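Local coordinates for DUF3829 family protein (PDB 4YJW) that is of unknown function but folds as an all-alpha protein made by a gut Bacteroides, probably as a secreted or membrane-anchored lipoprotein, at residues S11-S25 against F145-L159. Numbering follows the deposited sequence. Where two conformers were deposited one is given.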
# COMPACT_ATOMS: atom_id res chain seq x y z
N SER A 11 -6.56 -10.43 28.66
CA SER A 11 -7.16 -9.40 27.83
C SER A 11 -6.27 -8.16 27.86
O SER A 11 -6.19 -7.47 26.85
CB SER A 11 -8.57 -9.07 28.31
OG SER A 11 -9.22 -8.20 27.40
N VAL A 12 -5.62 -7.89 29.02
CA VAL A 12 -4.69 -6.76 29.20
C VAL A 12 -3.47 -6.95 28.26
O VAL A 12 -3.05 -6.00 27.58
CB VAL A 12 -4.27 -6.59 30.68
CG1 VAL A 12 -3.15 -5.56 30.85
CG2 VAL A 12 -5.47 -6.22 31.55
N GLU A 13 -2.92 -8.19 28.21
CA GLU A 13 -1.78 -8.48 27.33
C GLU A 13 -2.23 -8.42 25.86
O GLU A 13 -1.50 -7.87 25.04
CB GLU A 13 -1.07 -9.81 27.67
CG GLU A 13 -1.89 -11.08 27.54
CD GLU A 13 -1.10 -12.36 27.73
OE1 GLU A 13 -0.34 -12.47 28.72
OE2 GLU A 13 -1.26 -13.27 26.88
N ASN A 14 -3.45 -8.92 25.55
CA ASN A 14 -4.02 -8.88 24.19
C ASN A 14 -4.23 -7.43 23.72
O ASN A 14 -3.95 -7.09 22.57
CB ASN A 14 -5.35 -9.65 24.12
CG ASN A 14 -5.18 -11.14 23.90
OD1 ASN A 14 -4.07 -11.67 23.81
ND2 ASN A 14 -6.30 -11.84 23.77
N ALA A 15 -4.68 -6.57 24.65
CA ALA A 15 -4.90 -5.14 24.41
C ALA A 15 -3.57 -4.43 24.14
O ALA A 15 -3.52 -3.57 23.26
CB ALA A 15 -5.61 -4.50 25.58
N ASN A 16 -2.49 -4.82 24.85
CA ASN A 16 -1.17 -4.22 24.61
C ASN A 16 -0.67 -4.57 23.22
O ASN A 16 -0.03 -3.74 22.58
CB ASN A 16 -0.16 -4.67 25.66
CG ASN A 16 -0.32 -3.95 26.97
OD1 ASN A 16 -0.59 -2.74 27.02
ND2 ASN A 16 -0.12 -4.69 28.07
N GLU A 17 -0.98 -5.79 22.74
CA GLU A 17 -0.58 -6.23 21.40
C GLU A 17 -1.40 -5.48 20.36
O GLU A 17 -0.86 -5.12 19.32
CB GLU A 17 -0.71 -7.76 21.21
CG GLU A 17 0.24 -8.58 22.09
CD GLU A 17 1.71 -8.22 21.94
OE1 GLU A 17 2.22 -8.22 20.80
OE2 GLU A 17 2.33 -7.87 22.97
N VAL A 18 -2.69 -5.23 20.62
CA VAL A 18 -3.51 -4.44 19.69
C VAL A 18 -2.88 -3.05 19.52
O VAL A 18 -2.74 -2.58 18.39
CB VAL A 18 -5.00 -4.35 20.16
CG1 VAL A 18 -5.79 -3.35 19.32
CG2 VAL A 18 -5.66 -5.73 20.11
N MSE A 19 -2.45 -2.41 20.64
CA MSE A 19 -1.82 -1.08 20.57
C MSE A 19 -0.52 -1.11 19.74
O MSE A 19 -0.27 -0.18 18.97
CB MSE A 19 -1.54 -0.52 21.99
CG MSE A 19 -2.80 -0.28 22.83
SE MSE A 19 -4.23 0.67 21.88
CE MSE A 19 -3.30 2.31 21.40
N LYS A 20 0.27 -2.18 19.88
CA LYS A 20 1.53 -2.34 19.12
C LYS A 20 1.20 -2.45 17.64
O LYS A 20 1.83 -1.77 16.82
CB LYS A 20 2.34 -3.55 19.60
CG LYS A 20 2.83 -3.43 21.06
CD LYS A 20 3.59 -4.72 21.48
CE LYS A 20 3.90 -4.70 22.96
NZ LYS A 20 4.44 -6.01 23.43
N TYR A 21 0.19 -3.27 17.31
CA TYR A 21 -0.25 -3.48 15.93
C TYR A 21 -0.75 -2.17 15.32
O TYR A 21 -0.40 -1.83 14.19
CB TYR A 21 -1.34 -4.57 15.88
CG TYR A 21 -1.65 -5.02 14.46
CD1 TYR A 21 -2.56 -4.33 13.67
CD2 TYR A 21 -1.09 -6.19 13.94
CE1 TYR A 21 -2.86 -4.74 12.37
CE2 TYR A 21 -1.40 -6.62 12.65
CZ TYR A 21 -2.28 -5.89 11.87
OH TYR A 21 -2.61 -6.28 10.59
N TYR A 22 -1.54 -1.40 16.09
CA TYR A 22 -2.06 -0.11 15.61
C TYR A 22 -0.91 0.89 15.40
O TYR A 22 -0.86 1.54 14.35
CB TYR A 22 -3.08 0.45 16.59
CG TYR A 22 -3.61 1.81 16.19
CD1 TYR A 22 -4.31 1.99 15.00
CD2 TYR A 22 -3.49 2.90 17.05
CE1 TYR A 22 -4.84 3.23 14.66
CE2 TYR A 22 -4.05 4.14 16.73
CZ TYR A 22 -4.69 4.31 15.51
OH TYR A 22 -5.22 5.54 15.18
N ASP A 23 -0.03 1.04 16.39
CA ASP A 23 1.11 1.96 16.26
C ASP A 23 1.98 1.63 15.03
O ASP A 23 2.35 2.54 14.29
CB ASP A 23 1.97 1.95 17.55
CG ASP A 23 1.27 2.55 18.76
OD1 ASP A 23 0.36 3.41 18.57
OD2 ASP A 23 1.63 2.19 19.90
N THR A 24 2.26 0.33 14.78
CA THR A 24 3.07 -0.13 13.64
C THR A 24 2.29 0.17 12.35
O THR A 24 2.86 0.71 11.40
CB THR A 24 3.43 -1.62 13.80
OG1 THR A 24 4.15 -1.77 15.04
CG2 THR A 24 4.27 -2.14 12.65
N SER A 25 0.96 -0.11 12.35
CA SER A 25 0.10 0.17 11.19
C SER A 25 0.14 1.65 10.83
O SER A 25 0.26 1.98 9.65
CB SER A 25 -1.34 -0.26 11.47
OG SER A 25 -1.42 -1.67 11.44
N PHE A 145 -7.39 1.05 8.62
CA PHE A 145 -7.68 1.98 9.72
C PHE A 145 -9.11 1.81 10.23
O PHE A 145 -9.33 1.83 11.45
CB PHE A 145 -7.44 3.44 9.31
CG PHE A 145 -5.98 3.81 9.17
CD1 PHE A 145 -5.06 3.47 10.16
CD2 PHE A 145 -5.53 4.54 8.07
CE1 PHE A 145 -3.71 3.79 10.03
CE2 PHE A 145 -4.18 4.88 7.95
CZ PHE A 145 -3.28 4.50 8.92
N ASP A 146 -10.07 1.58 9.32
CA ASP A 146 -11.48 1.41 9.72
C ASP A 146 -11.72 0.13 10.51
O ASP A 146 -12.56 0.13 11.42
CB ASP A 146 -12.42 1.46 8.51
CG ASP A 146 -12.46 2.84 7.87
OD1 ASP A 146 -11.85 3.78 8.43
OD2 ASP A 146 -13.04 2.95 6.77
N ILE A 147 -10.97 -0.95 10.22
CA ILE A 147 -11.08 -2.18 11.02
C ILE A 147 -10.50 -1.93 12.43
O ILE A 147 -11.06 -2.37 13.43
CB ILE A 147 -10.32 -3.38 10.33
CG1 ILE A 147 -11.02 -3.83 9.04
CG2 ILE A 147 -10.14 -4.57 11.30
CD1 ILE A 147 -10.08 -4.58 8.07
N LEU A 148 -9.34 -1.29 12.47
CA LEU A 148 -8.59 -1.12 13.71
C LEU A 148 -9.16 -0.09 14.70
O LEU A 148 -9.15 -0.37 15.89
CB LEU A 148 -7.15 -0.71 13.40
CG LEU A 148 -6.22 -1.76 12.73
CD1 LEU A 148 -4.85 -1.15 12.44
CD2 LEU A 148 -6.01 -2.97 13.63
N THR A 149 -9.58 1.10 14.26
CA THR A 149 -9.93 2.14 15.24
C THR A 149 -11.04 1.67 16.26
O THR A 149 -10.80 1.91 17.43
CB THR A 149 -10.21 3.50 14.60
OG1 THR A 149 -11.15 3.37 13.56
CG2 THR A 149 -8.93 4.13 14.02
N PRO A 150 -12.11 0.88 15.94
CA PRO A 150 -13.03 0.44 17.01
C PRO A 150 -12.38 -0.58 17.98
O PRO A 150 -12.67 -0.55 19.17
CB PRO A 150 -14.19 -0.20 16.25
CG PRO A 150 -14.11 0.39 14.85
CD PRO A 150 -12.63 0.48 14.61
N ILE A 151 -11.49 -1.46 17.46
CA ILE A 151 -10.75 -2.46 18.26
C ILE A 151 -9.78 -1.74 19.21
O ILE A 151 -9.63 -2.13 20.37
CB ILE A 151 -9.98 -3.48 17.34
CG1 ILE A 151 -10.92 -4.17 16.32
CG2 ILE A 151 -9.22 -4.54 18.20
CD1 ILE A 151 -10.19 -4.98 15.19
N VAL A 152 -9.12 -0.67 18.71
CA VAL A 152 -8.18 0.17 19.44
C VAL A 152 -8.92 0.82 20.62
O VAL A 152 -8.38 0.84 21.74
CB VAL A 152 -7.50 1.20 18.51
CG1 VAL A 152 -6.83 2.33 19.30
CG2 VAL A 152 -6.47 0.49 17.64
N GLU A 153 -10.16 1.30 20.39
CA GLU A 153 -10.99 1.88 21.45
C GLU A 153 -11.28 0.81 22.51
O GLU A 153 -11.23 1.08 23.71
CB GLU A 153 -12.29 2.50 20.88
CG GLU A 153 -13.23 3.12 21.92
CD GLU A 153 -12.64 3.97 23.04
OE1 GLU A 153 -11.74 4.80 22.78
OE2 GLU A 153 -13.12 3.82 24.19
N GLY A 154 -11.53 -0.42 22.04
CA GLY A 154 -11.78 -1.58 22.90
C GLY A 154 -10.56 -1.91 23.74
O GLY A 154 -10.68 -2.26 24.92
N ALA A 155 -9.35 -1.75 23.15
CA ALA A 155 -8.07 -2.00 23.82
C ALA A 155 -7.81 -0.92 24.88
O ALA A 155 -7.34 -1.23 25.98
CB ALA A 155 -6.93 -2.03 22.80
N LYS A 156 -8.16 0.34 24.56
CA LYS A 156 -8.01 1.45 25.51
C LYS A 156 -8.92 1.21 26.74
O LYS A 156 -8.46 1.43 27.87
CB LYS A 156 -8.32 2.78 24.83
CG LYS A 156 -7.22 3.23 23.87
CD LYS A 156 -7.56 4.57 23.23
CE LYS A 156 -6.59 4.95 22.15
NZ LYS A 156 -6.93 6.27 21.56
N ILE A 157 -10.14 0.66 26.53
CA ILE A 157 -11.05 0.30 27.63
C ILE A 157 -10.36 -0.71 28.56
O ILE A 157 -10.33 -0.50 29.78
CB ILE A 157 -12.41 -0.26 27.10
CG1 ILE A 157 -13.25 0.85 26.41
CG2 ILE A 157 -13.20 -0.98 28.21
CD1 ILE A 157 -14.38 0.30 25.52
N THR A 158 -9.80 -1.80 27.99
CA THR A 158 -9.13 -2.85 28.76
C THR A 158 -7.93 -2.27 29.52
O THR A 158 -7.74 -2.64 30.69
CB THR A 158 -8.71 -4.02 27.84
OG1 THR A 158 -9.87 -4.49 27.13
CG2 THR A 158 -8.10 -5.18 28.60
N LEU A 159 -7.18 -1.33 28.92
CA LEU A 159 -5.96 -0.77 29.52
C LEU A 159 -6.18 0.43 30.47
O LEU A 159 -5.19 0.89 31.06
CB LEU A 159 -4.94 -0.38 28.43
CG LEU A 159 -4.37 -1.54 27.63
CD1 LEU A 159 -3.55 -1.03 26.46
CD2 LEU A 159 -3.56 -2.49 28.51
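Tyr22 lays one face of its ring over Val152: CG2 of Val152 stands 3.9 Å from the ring centroid, a CH-pi contact 28° off the ring normal. The ring gets there because CG of Tyr22 is anti to the backbone N (chi1 177°), and its edge then meets CD1 of Leu148. Leu148 divides its two methyls: CD2 lies 3.7 Å from CD1 of Tyr21, while CD1 reaches the hydroxyl end of Ser25. That hydroxyl donates to Tyr21 O and also bonds Tyr89 OH, and Tyr21 OH bonds Val70 O, tying this end of the contact to helices 79-111 and 64-71. With an alanine in place of Tyr22 the ring is gone, and CG2 of Val152 would probably lose its aromatic cover, with a gap opened beside CD1 of Leu148.

Toward Val12 the helices close in, until CB of Ala15 and CB of Ala155 are 3.9 Å apart. Val18 fits alongside, its CG1 touching CG2 of Ile151 at 3.8 Å. On the other flank the selenomethionine Met19 bends at both chi2 and chi3, which curls SE back over CB of Ala155 at 3.9 Å; the side chain is a knob among Val152, Ala155, Lys156 and Leu159. Leu159 returns the favour, plugging the hole formed by Val12, Ala15, Asn16 and Met19, with CD2 3.3 Å from OD1 of Asn16. Last comes Thr158, whose CG2 packs against Ser11 while OG1 turns back to Gly154 O. The segment axes come within 8.7 Å, and the helices run in broadly opposite directions but splay well away from antiparallel (137° between the segment directions): largely apolar packing with knobs-into-holes at one end, joining the first and last long helices of an all-alpha bundle.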